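Local coordinates for phosphoethanolamine N-methyltransferase 1 (Haemonchus contortus, PDB 4KRG), which probably methylates phosphoethanolamine at its nitrogen with S-adenosylmethionine as methyl donor, a reaction of nematode phosphocholine biosynthesis, at residues Lys59-Phe71 and Leu115-Trp129. Numbering follows the deposited sequence.
Sequences KDVVDIGAGIGRF and LQMDEKSVDLVFTNW. With SAH (S-adenosyl-L-homocysteine), chain D; OPE (phosphoric acid mono-(2-amino-ethyl) ester), chain C.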
ATOM      1  N   LYS A  59     -15.440   3.811  20.230  1.00 17.74           N
ATOM      2  CA  LYS A  59     -14.862   4.828  19.369  1.00 17.95           C
ATOM      3  C   LYS A  59     -15.891   5.486  18.454  1.00 16.71           C
ATOM      4  O   LYS A  59     -16.899   4.876  18.101  1.00 15.57           O
ATOM      5  CB  LYS A  59     -13.682   4.240  18.578  1.00 18.37           C
ATOM      6  CG  LYS A  59     -12.506   3.878  19.489  1.00 18.54           C
ATOM      7  CD  LYS A  59     -11.402   3.103  18.787  1.00 21.28           C
ATOM      8  CE  LYS A  59     -10.317   2.700  19.789  1.00 23.84           C
ATOM      9  NZ  LYS A  59      -9.987   1.250  19.723  1.00 24.74           N
ATOM     10  N   ASP A  60     -15.625   6.740  18.097  1.00 16.32           N
ATOM     11  CA  ASP A  60     -16.442   7.490  17.152  1.00 15.86           C
ATOM     12  C   ASP A  60     -15.810   7.448  15.756  1.00 13.42           C
ATOM     13  O   ASP A  60     -14.626   7.730  15.597  1.00 14.47           O
ATOM     14  CB  ASP A  60     -16.601   8.946  17.619  1.00 18.45           C
ATOM     15  CG  ASP A  60     -17.234   9.058  19.001  1.00 19.58           C
ATOM     16  OD1 ASP A  60     -18.011   8.159  19.368  1.00 20.66           O
ATOM     17  OD2 ASP A  60     -16.949  10.040  19.722  1.00 21.22           O
ATOM     18  N   VAL A  61     -16.615   7.106  14.757  1.00 13.43           N
ATOM     19  CA  VAL A  61     -16.136   6.913  13.393  1.00 12.93           C
ATOM     20  C   VAL A  61     -16.889   7.820  12.429  1.00 15.31           C
ATOM     21  O   VAL A  61     -18.089   8.031  12.580  1.00 13.40           O
ATOM     22  CB  VAL A  61     -16.342   5.447  12.938  1.00 13.60           C
ATOM     23  CG1 VAL A  61     -15.781   5.227  11.552  1.00 15.67           C
ATOM     24  CG2 VAL A  61     -15.707   4.483  13.921  1.00 15.64           C
ATOM     25  N   VAL A  62     -16.191   8.374  11.442  1.00 14.20           N
ATOM     26  CA  VAL A  62     -16.876   9.069  10.365  1.00 13.08           C
ATOM     27  C   VAL A  62     -16.588   8.351   9.057  1.00 15.12           C
ATOM     28  O   VAL A  62     -15.429   8.169   8.682  1.00 16.91           O
ATOM     29  CB  VAL A  62     -16.520  10.580  10.290  1.00 16.37           C
ATOM     30  CG1 VAL A  62     -15.026  10.795  10.140  1.00 16.66           C
ATOM     31  CG2 VAL A  62     -17.275  11.245   9.148  1.00 21.56           C
ATOM     32  N   ASP A  63     -17.651   7.899   8.392  1.00 14.45           N
ATOM     33  CA  ASP A  63     -17.535   7.171   7.127  1.00 12.22           C
ATOM     34  C   ASP A  63     -17.945   8.122   6.020  1.00 14.40           C
ATOM     35  O   ASP A  63     -19.131   8.385   5.833  1.00 16.36           O
ATOM     36  CB  ASP A  63     -18.421   5.919   7.148  1.00 14.97           C
ATOM     37  CG  ASP A  63     -18.409   5.149   5.828  1.00 20.41           C
ATOM     38  OD1 ASP A  63     -17.619   5.477   4.910  1.00 21.82           O
ATOM     39  OD2 ASP A  63     -19.201   4.185   5.713  1.00 22.56           O
ATOM     40  N   ILE A  64     -16.957   8.646   5.297  1.00 13.75           N
ATOM     41  CA  ILE A  64     -17.188   9.704   4.315  1.00 15.74           C
ATOM     42  C   ILE A  64     -17.229   9.151   2.891  1.00 16.78           C
ATOM     43  O   ILE A  64     -16.289   8.501   2.447  1.00 15.84           O
ATOM     44  CB  ILE A  64     -16.094  10.774   4.418  1.00 16.00           C
ATOM     45  CG1 ILE A  64     -16.005  11.282   5.855  1.00 18.43           C
ATOM     46  CG2 ILE A  64     -16.366  11.923   3.462  1.00 20.41           C
ATOM     47  CD1 ILE A  64     -14.905  12.285   6.074  1.00 23.43           C
ATOM     48  N   GLY A  65     -18.319   9.424   2.175  1.00 15.22           N
ATOM     49  CA  GLY A  65     -18.537   8.825   0.867  1.00 14.38           C
ATOM     50  C   GLY A  65     -19.080   7.421   1.045  1.00 16.27           C
ATOM     51  O   GLY A  65     -18.788   6.517   0.267  1.00 16.82           O
ATOM     52  N   ALA A  66     -19.885   7.252   2.089  1.00 14.88           N
ATOM     53  CA  ALA A  66     -20.382   5.943   2.510  1.00 13.69           C
ATOM     54  C   ALA A  66     -21.369   5.316   1.534  1.00 14.39           C
ATOM     55  O   ALA A  66     -21.622   4.112   1.602  1.00 14.87           O
ATOM     56  CB  ALA A  66     -21.033   6.056   3.874  1.00 13.66           C
ATOM     57  N   GLY A  67     -21.946   6.130   0.651  1.00 17.44           N
ATOM     58  CA  GLY A  67     -22.961   5.654  -0.277  1.00 18.05           C
ATOM     59  C   GLY A  67     -24.096   4.936   0.441  1.00 17.41           C
ATOM     60  O   GLY A  67     -24.567   5.394   1.481  1.00 16.97           O
ATOM     61  N   ILE A  68     -24.510   3.790  -0.093  1.00 17.45           N
ATOM     62  CA  ILE A  68     -25.611   3.023   0.484  1.00 17.35           C
ATOM     63  C   ILE A  68     -25.229   2.378   1.816  1.00 18.64           C
ATOM     64  O   ILE A  68     -26.045   1.695   2.444  1.00 19.63           O
ATOM     65  CB  ILE A  68     -26.129   1.948  -0.483  1.00 18.22           C
ATOM     66  CG1 ILE A  68     -25.043   0.900  -0.754  1.00 16.62           C
ATOM     67  CG2 ILE A  68     -26.634   2.591  -1.771  1.00 20.59           C
ATOM     68  CD1 ILE A  68     -25.520  -0.268  -1.612  1.00 20.28           C
ATOM     69  N   GLY A  69     -23.976   2.572   2.215  1.00 16.41           N
ATOM     70  CA  GLY A  69     -23.538   2.293   3.567  1.00 18.36           C
ATOM     71  C   GLY A  69     -23.110   0.882   3.888  1.00 16.89           C
ATOM     72  O   GLY A  69     -23.225   0.457   5.039  1.00 18.08           O
ATOM     73  N   ARG A  70     -22.604   0.146   2.903  1.00 17.17           N
ATOM     74  CA  ARG A  70     -22.233  -1.246   3.167  1.00 16.32           C
ATOM     75  C   ARG A  70     -21.152  -1.399   4.249  1.00 14.84           C
ATOM     76  O   ARG A  70     -21.112  -2.400   4.945  1.00 17.75           O
ATOM     77  CB  ARG A  70     -21.872  -1.992   1.880  1.00 20.04           C
ATOM     78  CG  ARG A  70     -20.759  -1.375   1.094  1.00 19.00           C
ATOM     79  CD  ARG A  70     -20.603  -2.008  -0.282  1.00 18.85           C
ATOM     80  NE  ARG A  70     -19.338  -1.577  -0.855  1.00 24.70           N
ATOM     81  CZ  ARG A  70     -18.208  -2.273  -0.833  1.00 20.87           C
ATOM     82  NH1 ARG A  70     -18.153  -3.482  -0.293  1.00 19.76           N
ATOM     83  NH2 ARG A  70     -17.125  -1.751  -1.365  1.00 22.80           N
ATOM     84  N   PHE A  71     -20.292  -0.401   4.401  1.00 14.28           N
ATOM     85  CA  PHE A  71     -19.341  -0.402   5.508  1.00 13.44           C
ATOM     86  C   PHE A  71     -19.974   0.144   6.787  1.00 15.34           C
ATOM     87  O   PHE A  71     -19.745  -0.389   7.875  1.00 15.63           O
ATOM     88  CB  PHE A  71     -18.093   0.407   5.156  1.00 14.47           C
ATOM     89  CG  PHE A  71     -17.238  -0.230   4.106  1.00 14.26           C
ATOM     90  CD1 PHE A  71     -16.479  -1.350   4.404  1.00 15.99           C
ATOM     91  CD2 PHE A  71     -17.185   0.291   2.826  1.00 15.35           C
ATOM     92  CE1 PHE A  71     -15.678  -1.946   3.435  1.00 16.39           C
ATOM     93  CE2 PHE A  71     -16.384  -0.301   1.854  1.00 17.04           C
ATOM     94  CZ  PHE A  71     -15.634  -1.422   2.165  1.00 17.64           C
ATOM     95  N   LEU A 115     -17.320  19.333   4.241  1.00 22.05           N
ATOM     96  CA  LEU A 115     -17.582  18.760   5.557  1.00 20.90           C
ATOM     97  C   LEU A 115     -16.760  19.497   6.607  1.00 22.56           C
ATOM     98  O   LEU A 115     -15.610  19.860   6.364  1.00 23.24           O
ATOM     99  CB  LEU A 115     -17.261  17.263   5.570  1.00 19.73           C
ATOM    100  CG  LEU A 115     -17.575  16.510   6.867  1.00 19.22           C
ATOM    101  CD1 LEU A 115     -19.013  16.744   7.262  1.00 17.24           C
ATOM    102  CD2 LEU A 115     -17.294  15.017   6.723  1.00 21.36           C
ATOM    103  N   GLN A 116     -17.368  19.757   7.757  1.00 21.09           N
ATOM    104  CA  GLN A 116     -16.667  20.378   8.872  1.00 20.52           C
ATOM    105  C   GLN A 116     -17.121  19.752  10.179  1.00 22.81           C
ATOM    106  O   GLN A 116     -18.307  19.520  10.386  1.00 24.88           O
ATOM    107  CB  GLN A 116     -16.912  21.890   8.901  1.00 24.41           C
ATOM    108  CG  GLN A 116     -16.270  22.644   7.749  1.00 25.11           C
ATOM    109  CD  GLN A 116     -16.198  24.138   7.986  1.00 30.77           C
ATOM    110  OE1 GLN A 116     -15.628  24.597   8.978  1.00 35.32           O
ATOM    111  NE2 GLN A 116     -16.771  24.907   7.070  1.00 30.07           N
HETATM  112  N   MSE A 117     -16.162  19.465  11.050  1.00 22.43           N
HETATM  113  CA  MSE A 117     -16.444  18.906  12.364  1.00 24.13           C
HETATM  114  C   MSE A 117     -15.432  19.453  13.346  1.00 23.28           C
HETATM  115  O   MSE A 117     -14.390  19.976  12.942  1.00 23.25           O
HETATM  116  CB  MSE A 117     -16.349  17.383  12.340  1.00 27.27           C
HETATM  117  CG  MSE A 117     -17.614  16.681  11.918  1.00 32.49           C
HETATM  118 SE   MSE A 117     -17.311  14.771  11.876  1.00127.62          SE
HETATM  119  CE  MSE A 117     -16.052  14.751  10.395  1.00 46.94           C
ATOM    120  N   ASP A 118     -15.728  19.323  14.633  1.00 22.25           N
ATOM    121  CA  ASP A 118     -14.830  19.844  15.654  1.00 25.03           C
ATOM    122  C   ASP A 118     -13.455  19.173  15.621  1.00 24.77           C
ATOM    123  O   ASP A 118     -13.300  18.076  15.089  1.00 24.89           O
ATOM    124  CB  ASP A 118     -15.452  19.696  17.043  1.00 26.64           C
ATOM    125  CG  ASP A 118     -16.661  20.589  17.245  1.00 32.47           C
ATOM    126  OD1 ASP A 118     -16.791  21.620  16.549  1.00 35.23           O
ATOM    127  OD2 ASP A 118     -17.483  20.259  18.122  1.00 34.05           O
ATOM    128  N   GLU A 119     -12.459  19.849  16.181  1.00 26.19           N
ATOM    129  CA  GLU A 119     -11.148  19.251  16.355  1.00 25.59           C
ATOM    130  C   GLU A 119     -11.274  18.077  17.309  1.00 26.04           C
ATOM    131  O   GLU A 119     -12.112  18.104  18.218  1.00 25.62           O
ATOM    132  CB  GLU A 119     -10.179  20.259  16.957  1.00 28.94           C
ATOM    133  CG  GLU A 119     -10.059  21.542  16.185  1.00 33.67           C
ATOM    134  CD  GLU A 119      -9.211  22.565  16.904  1.00 39.56           C
ATOM    135  OE1 GLU A 119      -9.110  22.493  18.150  1.00 40.21           O
ATOM    136  OE2 GLU A 119      -8.621  23.425  16.216  1.00 41.11           O
ATOM    137  N   LYS A 120     -10.430  17.068  17.108  1.00 25.00           N
ATOM    138  CA  LYS A 120     -10.362  15.908  17.990  1.00 24.36           C
ATOM    139  C   LYS A 120     -11.754  15.381  18.290  1.00 23.91           C
ATOM    140  O   LYS A 120     -12.106  15.177  19.442  1.00 28.63           O
ATOM    141  CB  LYS A 120      -9.629  16.269  19.284  1.00 26.68           C
ATOM    142  CG  LYS A 120      -8.238  16.865  19.052  1.00 28.55           C
ATOM    143  CD  LYS A 120      -7.748  17.610  20.286  1.00 32.77           C
ATOM    144  CE  LYS A 120      -7.061  18.927  19.930  1.00 35.95           C
ATOM    145  NZ  LYS A 120      -6.729  19.737  21.143  1.00 37.82           N
ATOM    146  N   SER A 121     -12.542  15.172  17.244  1.00 21.65           N
ATOM    147  CA  SER A 121     -13.925  14.765  17.411  1.00 20.26           C
ATOM    148  C   SER A 121     -14.187  13.322  16.993  1.00 22.13           C
ATOM    149  O   SER A 121     -15.241  12.780  17.296  1.00 24.99           O
ATOM    150  CB  SER A 121     -14.848  15.702  16.643  1.00 21.35           C
ATOM    151  OG  SER A 121     -14.500  15.737  15.279  1.00 26.39           O
ATOM    152  N   VAL A 122     -13.244  12.708  16.282  1.00 21.45           N
ATOM    153  CA  VAL A 122     -13.378  11.292  15.911  1.00 19.65           C
ATOM    154  C   VAL A 122     -12.106  10.494  16.180  1.00 20.05           C
ATOM    155  O   VAL A 122     -11.031  11.060  16.380  1.00 20.16           O
ATOM    156  CB  VAL A 122     -13.798  11.083  14.428  1.00 23.70           C
ATOM    157  CG1 VAL A 122     -15.191  11.631  14.172  1.00 24.64           C
ATOM    158  CG2 VAL A 122     -12.794  11.714  13.486  1.00 19.90           C
ATOM    159  N   ASP A 123     -12.248   9.174  16.186  1.00 17.60           N
ATOM    160  CA  ASP A 123     -11.124   8.277  16.395  1.00 17.66           C
ATOM    161  C   ASP A 123     -10.716   7.598  15.102  1.00 15.97           C
ATOM    162  O   ASP A 123      -9.562   7.215  14.936  1.00 17.35           O
ATOM    163  CB  ASP A 123     -11.487   7.214  17.426  1.00 18.41           C
ATOM    164  CG  ASP A 123     -11.800   7.809  18.776  1.00 21.06           C
ATOM    165  OD1 ASP A 123     -10.872   8.368  19.389  1.00 22.02           O
ATOM    166  OD2 ASP A 123     -12.967   7.739  19.219  1.00 24.01           O
ATOM    167  N   LEU A 124     -11.674   7.439  14.199  1.00 16.26           N
ATOM    168  CA  LEU A 124     -11.409   6.846  12.892  1.00 15.37           C
ATOM    169  C   LEU A 124     -12.077   7.662  11.796  1.00 16.89           C
ATOM    170  O   LEU A 124     -13.269   7.948  11.870  1.00 16.32           O
ATOM    171  CB  LEU A 124     -11.924   5.406  12.836  1.00 12.34           C
ATOM    172  CG  LEU A 124     -11.823   4.681  11.483  1.00 14.44           C
ATOM    173  CD1 LEU A 124     -10.376   4.475  11.073  1.00 16.65           C
ATOM    174  CD2 LEU A 124     -12.551   3.345  11.526  1.00 15.35           C
ATOM    175  N   VAL A 125     -11.298   8.057  10.799  1.00 16.34           N
ATOM    176  CA  VAL A 125     -11.848   8.613   9.576  1.00 15.46           C
ATOM    177  C   VAL A 125     -11.789   7.492   8.550  1.00 16.74           C
ATOM    178  O   VAL A 125     -10.708   7.060   8.154  1.00 17.18           O
ATOM    179  CB  VAL A 125     -11.048   9.851   9.095  1.00 15.20           C
ATOM    180  CG1 VAL A 125     -11.491  10.289   7.696  1.00 14.17           C
ATOM    181  CG2 VAL A 125     -11.218  11.001  10.073  1.00 16.25           C
ATOM    182  N   PHE A 126     -12.951   6.991   8.152  1.00 15.99           N
ATOM    183  CA  PHE A 126     -12.999   5.857   7.247  1.00 12.74           C
ATOM    184  C   PHE A 126     -13.442   6.282   5.864  1.00 13.65           C
ATOM    185  O   PHE A 126     -14.493   6.905   5.699  1.00 14.11           O
ATOM    186  CB  PHE A 126     -13.952   4.782   7.762  1.00 14.85           C
ATOM    187  CG  PHE A 126     -14.046   3.586   6.856  1.00 13.38           C
ATOM    188  CD1 PHE A 126     -13.154   2.528   6.989  1.00 12.84           C
ATOM    189  CD2 PHE A 126     -15.011   3.522   5.858  1.00 12.32           C
ATOM    190  CE1 PHE A 126     -13.229   1.425   6.149  1.00 11.50           C
ATOM    191  CE2 PHE A 126     -15.086   2.419   5.011  1.00 12.73           C
ATOM    192  CZ  PHE A 126     -14.195   1.377   5.158  1.00 12.18           C
ATOM    193  N   THR A 127     -12.647   5.933   4.863  1.00 13.59           N
ATOM    194  CA  THR A 127     -13.045   6.129   3.484  1.00 12.90           C
ATOM    195  C   THR A 127     -12.677   4.893   2.676  1.00 13.03           C
ATOM    196  O   THR A 127     -11.822   4.104   3.075  1.00 13.68           O
ATOM    197  CB  THR A 127     -12.375   7.362   2.857  1.00 15.44           C
ATOM    198  OG1 THR A 127     -10.966   7.133   2.755  1.00 18.33           O
ATOM    199  CG2 THR A 127     -12.640   8.619   3.683  1.00 13.38           C
ATOM    200  N   ASN A 128     -13.332   4.737   1.536  1.00 14.54           N
ATOM    201  CA  ASN A 128     -13.060   3.635   0.623  1.00 15.64           C
ATOM    202  C   ASN A 128     -13.521   4.084  -0.759  1.00 16.45           C
ATOM    203  O   ASN A 128     -14.720   4.256  -0.978  1.00 16.98           O
ATOM    204  CB  ASN A 128     -13.793   2.361   1.081  1.00 13.77           C
ATOM    205  CG  ASN A 128     -13.445   1.140   0.236  1.00 13.62           C
ATOM    206  OD1 ASN A 128     -12.433   0.474   0.468  1.00 15.92           O
ATOM    207  ND2 ASN A 128     -14.286   0.839  -0.743  1.00 14.90           N
ATOM    208  N   TRP A 129     -12.562   4.304  -1.663  1.00 16.45           N
ATOM    209  CA  TRP A 129     -12.816   4.891  -2.989  1.00 15.11           C
ATOM    210  C   TRP A 129     -13.316   6.352  -2.942  1.00 20.18           C
ATOM    211  O   TRP A 129     -14.450   6.625  -3.330  1.00 20.98           O
ATOM    212  CB  TRP A 129     -13.832   4.061  -3.788  1.00 15.60           C
ATOM    213  CG  TRP A 129     -13.368   2.735  -4.315  1.00 17.19           C
ATOM    214  CD1 TRP A 129     -12.164   2.440  -4.898  1.00 18.96           C
ATOM    215  CD2 TRP A 129     -14.129   1.528  -4.323  1.00 16.44           C
ATOM    216  NE1 TRP A 129     -12.133   1.113  -5.272  1.00 16.91           N
ATOM    217  CE2 TRP A 129     -13.327   0.528  -4.929  1.00 16.39           C
ATOM    218  CE3 TRP A 129     -15.410   1.181  -3.883  1.00 13.79           C
ATOM    219  CZ2 TRP A 129     -13.769  -0.780  -5.100  1.00 16.73           C
ATOM    220  CZ3 TRP A 129     -15.847  -0.115  -4.051  1.00 13.44           C
ATOM    221  CH2 TRP A 129     -15.029  -1.083  -4.656  1.00 15.69           C
TER
HETATM  222  N   SAH D 502     -17.371   4.006  -0.136  1.00 15.80           N
HETATM  223  CA  SAH D 502     -18.540   3.237  -0.591  1.00 17.99           C
HETATM  224  CB  SAH D 502     -18.994   3.803  -1.980  1.00 19.70           C
HETATM  225  CG  SAH D 502     -17.888   3.822  -3.033  1.00 16.76           C
HETATM  226  SD  SAH D 502     -18.302   4.680  -4.579  1.00 21.78           S
HETATM  227  C   SAH D 502     -18.232   1.796  -0.669  1.00 21.17           C
HETATM  228  O   SAH D 502     -17.110   1.430  -0.983  1.00 18.76           O
HETATM  229  OXT SAH D 502     -19.152   1.010  -0.726  1.00 23.31           O
HETATM  230  C5' SAH D 502     -18.126   6.445  -4.208  1.00 20.42           C
HETATM  231  C4' SAH D 502     -18.992   7.048  -3.244  1.00 20.70           C
HETATM  232  O4' SAH D 502     -18.402   8.289  -2.774  1.00 19.38           O
HETATM  233  C3' SAH D 502     -20.297   7.403  -3.836  1.00 22.02           C
HETATM  234  O3' SAH D 502     -21.316   7.172  -2.890  1.00 20.99           O
HETATM  235  C2' SAH D 502     -20.194   8.831  -4.101  1.00 22.73           C
HETATM  236  O2' SAH D 502     -21.455   9.439  -4.082  1.00 21.89           O
HETATM  237  C1' SAH D 502     -19.335   9.303  -2.989  1.00 20.21           C
HETATM  238  N9  SAH D 502     -18.638  10.607  -3.270  1.00 19.49           N
HETATM  239  C8  SAH D 502     -17.771  10.874  -4.255  1.00 18.29           C
HETATM  240  N7  SAH D 502     -17.291  12.100  -4.040  1.00 16.46           N
HETATM  241  C5  SAH D 502     -17.836  12.609  -2.933  1.00 18.92           C
HETATM  242  C6  SAH D 502     -17.702  13.832  -2.254  1.00 20.31           C
HETATM  243  N6  SAH D 502     -16.864  14.820  -2.713  1.00 17.29           N
HETATM  244  N1  SAH D 502     -18.420  14.013  -1.130  1.00 20.67           N
HETATM  245  C2  SAH D 502     -19.237  13.078  -0.660  1.00 18.03           C
HETATM  246  N3  SAH D 502     -19.386  11.900  -1.290  1.00 19.97           N
HETATM  247  C4  SAH D 502     -18.701  11.641  -2.418  1.00 20.79           C
HETATM  248  CA  OPE C 501     -14.657   1.647  -8.423  1.00 18.21           C
HETATM  249  CB  OPE C 501     -15.867   1.963  -7.607  1.00 18.50           C
HETATM  250  O1  OPE C 501     -13.741   1.070 -11.087  1.00 18.23           O
HETATM  251  O2  OPE C 501     -11.876   2.130  -9.900  1.00 15.87           O
HETATM  252  O3  OPE C 501     -13.288   3.514 -11.417  1.00 18.83           O
HETATM  253  O4  OPE C 501     -14.216   2.661  -9.250  1.00 19.01           O
HETATM  254  N   OPE C 501     -15.845   3.182  -6.842  1.00 19.32           N
HETATM  255  P   OPE C 501     -13.262   2.353 -10.448  1.00 19.18           P
HETATM  256  O   HOH W   1     -15.473   6.237   0.992  1.00 16.83           O
HETATM  257  O   HOH W   2     -16.328   6.737  -1.148  1.00 29.47           O
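The side chains of Phe126 and Phe71 cross at about a right angle, with CZ of Phe126 over one face of the Phe71 ring and Phe126 CE2 3.5 Å from Phe71 CG, their ring planes inclined at 55°. Both Phe126 and Asp63 swing their CG opposite the backbone N (chi1 180° for Phe126), which lays the two side chains side by side; OD1 of Asp63 lies at the ring edge, in plane, 3.4 Å from Phe126 CD2. Asp63 OD2 is held by Thr72.

Beneath these rings, strands 60-64 and 124-126 pair in parallel. Val62 N donates to Leu124 O and Val62 O accepts from Phe126 N at 2.8 Å, while Ile64 N continues the pattern to Phe126 O. On the face away from the phenylalanines, Val62 spreads its two methyls: CG1 lies 3.8 Å from Val125 CG2, and CG2 meets CE of selenomethionine Met117 tip to tip.

At the start of the pair the chain turns at Asp123. Asp60 O is gripped by two amides, Asp123 N and Leu124 N, and Asp60 N donates to the anti lone pair of Asp123 OD2 (3.1 Å), an oxygen that also forms a salt bridge with Arg151.

Past the strand ends, both segments close on S-adenosylhomocysteine, as expected of a Rossmann-like methyltransferase with its glycine-rich loop. Its amino N donates to Gly65 O and to Asn128 O (2.8 Å); Arg70 NE donates to the ligand's OXT and Asn128 ND2 to its O. Asn128 ND2 also backs one face of the Trp129 ring; phosphoethanolamine CB lies over the centre of the opposite face.

Strand 60-64 is flanked by strand 81-86 and strand 122-126 by strand 154-161, while from helix 136-149 Phe142 covers Ile64 and Thr127, and Trp149 covers Leu115 and Met117.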